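Local coordinates for SusD superfamily protein (PDB 3MYV) that probably binds polysaccharide at the outer membrane of a gut bacterium, acting as a SusD-type glycan-binding protein, at residues T59-N64 / Y414-V419; G185-Y190 / S248-A253. All coordinates share one frame; numbering follows the deposited sequence.

Two contacts illustrate how one chain can be tied together at very different sequence separations. From the N terminus, helix 56-61 is reached first; its C-terminal turn waits some 350 residues for its partner, the loop between strands 408-409 and 422-423, so interaction 1 closes a loop holding most of the chain. Interaction 2 lies wholly within that span: the approach to helix 189-202 meets strand 248-252 after 58 residues, with helices but no strand in between. The contacts therefore nest and do not cross. Their centres are 33 Å apart on opposite sides of the chain's centre, interaction 2 buried near a helical bundle and interaction 1 partly buried farther out.

Interaction 1 of 2, residues T59-N64 / Y414-V419; sequences TCYMFN and YHLPSV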
# COMPACT_ATOMS: atom_id res chain seq x y z
N THR A 59 -1.82 -14.22 -11.57
CA THR A 59 -3.13 -13.73 -11.99
C THR A 59 -3.14 -12.20 -11.93
O THR A 59 -3.65 -11.58 -12.83
CB THR A 59 -4.26 -14.37 -11.17
OG1 THR A 59 -4.12 -14.06 -9.77
CG2 THR A 59 -4.28 -15.94 -11.39
N CYS A 60 -2.52 -11.59 -10.92
CA CYS A 60 -2.38 -10.11 -10.94
C CYS A 60 -1.56 -9.62 -12.15
O CYS A 60 -1.97 -8.71 -12.88
CB CYS A 60 -1.79 -9.58 -9.63
SG CYS A 60 -2.94 -9.69 -8.23
N TYR A 61 -0.41 -10.23 -12.36
CA TYR A 61 0.44 -9.84 -13.49
C TYR A 61 -0.29 -9.96 -14.83
O TYR A 61 -0.17 -9.09 -15.70
CB TYR A 61 1.68 -10.74 -13.48
CG TYR A 61 2.58 -10.62 -14.66
CD1 TYR A 61 3.40 -9.52 -14.82
CD2 TYR A 61 2.72 -11.68 -15.55
CE1 TYR A 61 4.29 -9.43 -15.91
CE2 TYR A 61 3.60 -11.61 -16.63
CZ TYR A 61 4.39 -10.48 -16.80
OH TYR A 61 5.23 -10.43 -17.87
N MSE A 62 -1.03 -11.05 -14.98
CA MSE A 62 -1.74 -11.35 -16.21
C MSE A 62 -3.14 -10.70 -16.27
O MSE A 62 -3.88 -10.94 -17.23
CB MSE A 62 -1.86 -12.86 -16.37
CG MSE A 62 -0.52 -13.59 -16.51
SE MSE A 62 0.50 -13.07 -18.06
CE MSE A 62 -0.65 -13.76 -19.52
N PHE A 63 -3.49 -9.87 -15.29
CA PHE A 63 -4.86 -9.32 -15.18
C PHE A 63 -5.94 -10.39 -15.44
O PHE A 63 -6.95 -10.13 -16.07
CB PHE A 63 -5.07 -8.08 -16.08
CG PHE A 63 -4.28 -6.87 -15.62
CD1 PHE A 63 -2.89 -6.85 -15.73
CD2 PHE A 63 -4.93 -5.76 -15.07
CE1 PHE A 63 -2.13 -5.73 -15.26
CE2 PHE A 63 -4.20 -4.62 -14.62
CZ PHE A 63 -2.80 -4.61 -14.71
N ASN A 64 -5.70 -11.58 -14.90
CA ASN A 64 -6.61 -12.72 -15.06
C ASN A 64 -7.59 -12.71 -13.88
O ASN A 64 -7.33 -13.33 -12.86
CB ASN A 64 -5.81 -14.03 -15.10
CG ASN A 64 -6.69 -15.25 -15.17
OD1 ASN A 64 -7.89 -15.13 -15.38
ND2 ASN A 64 -6.12 -16.42 -14.96
N TYR A 414 12.28 -10.20 -20.09
CA TYR A 414 11.86 -11.57 -19.88
C TYR A 414 10.40 -11.64 -19.41
O TYR A 414 9.99 -12.55 -18.68
CB TYR A 414 12.82 -12.29 -18.93
CG TYR A 414 13.26 -11.58 -17.66
CD1 TYR A 414 12.47 -11.61 -16.50
CD2 TYR A 414 14.51 -10.95 -17.58
CE1 TYR A 414 12.89 -10.99 -15.33
CE2 TYR A 414 14.95 -10.35 -16.41
CZ TYR A 414 14.13 -10.37 -15.28
OH TYR A 414 14.57 -9.77 -14.12
N HIS A 415 9.60 -10.70 -19.88
CA HIS A 415 8.16 -10.78 -19.67
C HIS A 415 7.58 -12.07 -20.24
O HIS A 415 8.08 -12.62 -21.23
CB HIS A 415 7.45 -9.57 -20.28
CG HIS A 415 7.50 -8.34 -19.42
ND1 HIS A 415 6.69 -8.17 -18.31
CD2 HIS A 415 8.26 -7.22 -19.50
CE1 HIS A 415 6.95 -7.00 -17.76
NE2 HIS A 415 7.91 -6.41 -18.45
N LEU A 416 6.52 -12.55 -19.61
CA LEU A 416 5.85 -13.76 -20.07
C LEU A 416 5.02 -13.53 -21.32
O LEU A 416 4.57 -12.41 -21.59
CB LEU A 416 4.93 -14.30 -18.98
CG LEU A 416 5.53 -14.58 -17.60
CD1 LEU A 416 4.50 -15.27 -16.71
CD2 LEU A 416 6.79 -15.44 -17.73
N PRO A 417 4.78 -14.61 -22.08
CA PRO A 417 3.92 -14.44 -23.26
C PRO A 417 2.53 -13.93 -22.88
O PRO A 417 2.02 -14.25 -21.82
CB PRO A 417 3.81 -15.86 -23.84
CG PRO A 417 5.00 -16.60 -23.31
CD PRO A 417 5.31 -15.98 -21.96
N SER A 418 1.93 -13.14 -23.75
CA SER A 418 0.58 -12.66 -23.59
C SER A 418 0.36 -11.67 -22.47
O SER A 418 -0.78 -11.32 -22.20
CB SER A 418 -0.40 -13.82 -23.47
OG SER A 418 -0.35 -14.60 -24.65
N VAL A 419 1.43 -11.18 -21.83
CA VAL A 419 1.28 -10.08 -20.87
C VAL A 419 0.59 -8.89 -21.58
O VAL A 419 0.76 -8.69 -22.80
CB VAL A 419 2.62 -9.63 -20.27
CG1 VAL A 419 3.56 -9.06 -21.36
CG2 VAL A 419 2.38 -8.62 -19.13
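His415 meets Tyr61 through a short polar contact, ND1 lying 2.7 Å from OH in a hydrogen bond whose donor could be either group. The two rings lie rim to rim and almost coplanar, at 2°, so the imidazole reaches the phenol at its edge and there is no stacking; the side chain of His415 also rests on Gln49 of strand 48-50. At Leu416 the backbone takes over: its N donates to Tyr61 OH at 3.0 Å, with an N-H...O angle of 151°, while Leu416 CG lies 3.7 Å from Tyr61 CE2 and adds an apolar touch beside the polar one. Leu416 also begins a type II turn that ends at Val419. Within this turn the carbonyl oxygens of Pro417 and Ser418 both come near the methyl of Met62, a selenomethionine, each 3.6 Å from CE. That side chain starts beside its own backbone N and bends at chi2 and chi3, both near -65°, which carries the methyl to the turn. Val419 closes the walk with CG2, anti to its backbone N, standing 3.6 Å from Tyr61 CZ in an oblique approach. On the helix side, Phe63, with positive phi, is the C' residue of a Schellman motif that ends helix 56-61, while Arg410, which His415 and Val419 also touch, hydrogen-bonds to Tyr61 O. The contact thus joins a helix end to a loop distant in sequence. Chemically, one phenol oxygen takes part in two hydrogen bonds, one with an imidazole nitrogen and one with a backbone amide. Leu416 N uses Tyr61 OH as an acceptor, whereas the direction of the bond to His415 ND1 stays open, and the pair is likely to limit rotation of both side chains.

Interaction 2 of 2, residues G185-Y190 / S248-A253; sequences GRMNKY and SFFEIA
A classic beta bulge in strand 248-252, where Phe249 and Phe250 both face Leu332 of the neighbouring strand 329-333, sets two aromatic rings against the chain leading into helix 189-202. The Phe250 side chain, CG anti to the backbone N (chi1 177°), presents one face of its ring to Met187, a selenomethionine whose CG sits over it in a CH-pi contact, 3.8 Å from the ring centroid. Farther along, SE stands obliquely off the same ring, a Met-aromatic contact. At the rim, Phe250 CE1 lies 3.5 Å from Gly185 O. An alanine at Phe250 would remove the ring, and Met187 would probably lose its aromatic partner and be left beside a gap. Phe249 turns to the first turn of the helix, CD1 lying 3.7 Å from Tyr190 CB, and packs edge-to-face on Tyr226. Between the backbones there is no direct hydrogen bond, but water does the bridging: water 1 accepts from Gly185 N, donates to Arg186 O and takes a weak bond from Glu251 N. Gly185 CA also makes a CA-H...O contact with Glu251 O at 3.4 Å. Water 2 donates to Gly185 O at 2.7 Å and accepts from Ala253 N at 2.9 Å.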
# COMPACT_ATOMS: atom_id res chain seq x y z
N GLY A 185 3.34 -2.86 15.13
CA GLY A 185 2.37 -3.78 14.53
C GLY A 185 1.02 -3.09 14.31
O GLY A 185 0.12 -3.64 13.65
N ARG A 186 0.88 -1.88 14.85
CA ARG A 186 -0.34 -1.10 14.66
C ARG A 186 -0.05 0.36 14.25
O ARG A 186 1.10 0.82 14.33
CB ARG A 186 -1.19 -1.16 15.94
CG ARG A 186 -1.66 -2.59 16.29
CD ARG A 186 -2.20 -2.77 17.72
NE ARG A 186 -3.28 -1.87 18.11
CZ ARG A 186 -3.97 -1.96 19.25
NH1 ARG A 186 -3.76 -2.96 20.10
NH2 ARG A 186 -4.90 -1.07 19.56
N MSE A 187 -1.09 1.07 13.83
CA MSE A 187 -0.97 2.46 13.46
C MSE A 187 -1.06 3.34 14.72
O MSE A 187 -1.89 3.10 15.60
CB MSE A 187 -2.10 2.86 12.49
CG MSE A 187 -1.90 2.28 11.10
SE MSE A 187 -3.09 2.94 9.78
CE MSE A 187 -4.56 1.75 10.12
N ASN A 188 -0.21 4.36 14.76
CA ASN A 188 -0.32 5.45 15.72
C ASN A 188 -0.59 6.75 14.95
O ASN A 188 -0.82 6.72 13.75
CB ASN A 188 0.94 5.58 16.58
CG ASN A 188 2.18 5.99 15.77
OD1 ASN A 188 2.14 6.03 14.56
ND2 ASN A 188 3.27 6.31 16.46
N LYS A 189 -0.56 7.88 15.64
CA LYS A 189 -0.90 9.18 15.01
C LYS A 189 0.01 9.48 13.83
O LYS A 189 -0.44 9.97 12.80
CB LYS A 189 -0.83 10.30 16.05
CG LYS A 189 -1.38 11.64 15.57
CD LYS A 189 -1.34 12.65 16.73
CE LYS A 189 -1.71 14.02 16.25
NZ LYS A 189 -2.05 14.89 17.36
N TYR A 190 1.30 9.15 13.95
CA TYR A 190 2.19 9.36 12.82
C TYR A 190 1.81 8.57 11.58
O TYR A 190 1.82 9.12 10.47
CB TYR A 190 3.63 9.06 13.20
CG TYR A 190 4.29 10.10 14.04
CD1 TYR A 190 5.04 11.13 13.46
CD2 TYR A 190 4.27 10.00 15.42
CE1 TYR A 190 5.69 12.08 14.25
CE2 TYR A 190 4.93 10.92 16.22
CZ TYR A 190 5.62 11.95 15.63
OH TYR A 190 6.26 12.84 16.44
N SER A 248 9.68 3.07 9.92
CA SER A 248 8.42 2.36 9.89
C SER A 248 7.38 2.99 10.81
O SER A 248 7.52 2.92 12.04
CB SER A 248 8.63 0.90 10.30
OG SER A 248 7.39 0.20 10.24
N PHE A 249 6.35 3.58 10.21
CA PHE A 249 5.19 4.06 10.98
C PHE A 249 4.24 2.88 11.27
O PHE A 249 3.66 2.75 12.37
CB PHE A 249 4.36 5.11 10.23
CG PHE A 249 5.11 6.34 9.79
CD1 PHE A 249 5.67 7.21 10.72
CD2 PHE A 249 5.22 6.67 8.43
CE1 PHE A 249 6.36 8.36 10.32
CE2 PHE A 249 5.88 7.84 8.02
CZ PHE A 249 6.46 8.68 8.97
N PHE A 250 4.05 2.05 10.25
CA PHE A 250 3.14 0.91 10.34
C PHE A 250 3.69 -0.24 9.53
O PHE A 250 3.90 -0.09 8.32
CB PHE A 250 1.75 1.32 9.80
CG PHE A 250 0.73 0.20 9.78
CD1 PHE A 250 0.70 -0.79 10.77
CD2 PHE A 250 -0.21 0.16 8.79
CE1 PHE A 250 -0.23 -1.81 10.74
CE2 PHE A 250 -1.16 -0.86 8.75
CZ PHE A 250 -1.14 -1.86 9.73
N GLU A 251 3.92 -1.39 10.17
CA GLU A 251 4.19 -2.62 9.42
C GLU A 251 3.38 -3.74 10.04
O GLU A 251 3.11 -3.71 11.24
CB GLU A 251 5.68 -2.96 9.37
CG GLU A 251 6.32 -3.29 10.71
CD GLU A 251 7.83 -3.31 10.65
OE1 GLU A 251 8.42 -2.27 10.30
OE2 GLU A 251 8.43 -4.37 10.99
N ILE A 252 3.07 -4.76 9.23
CA ILE A 252 2.34 -5.95 9.70
C ILE A 252 3.29 -6.86 10.50
O ILE A 252 4.36 -7.25 10.01
CB ILE A 252 1.73 -6.75 8.50
CG1 ILE A 252 0.83 -5.86 7.63
CG2 ILE A 252 0.98 -8.02 8.97
CD1 ILE A 252 -0.43 -5.29 8.39
N ALA A 253 2.90 -7.20 11.72
CA ALA A 253 3.75 -8.03 12.57
C ALA A 253 3.54 -9.50 12.20
O ALA A 253 2.42 -10.02 12.25
CB ALA A 253 3.46 -7.80 14.06
O HOH W 1 3.48 -0.61 13.35
O HOH W 2 0.42 -6.21 12.81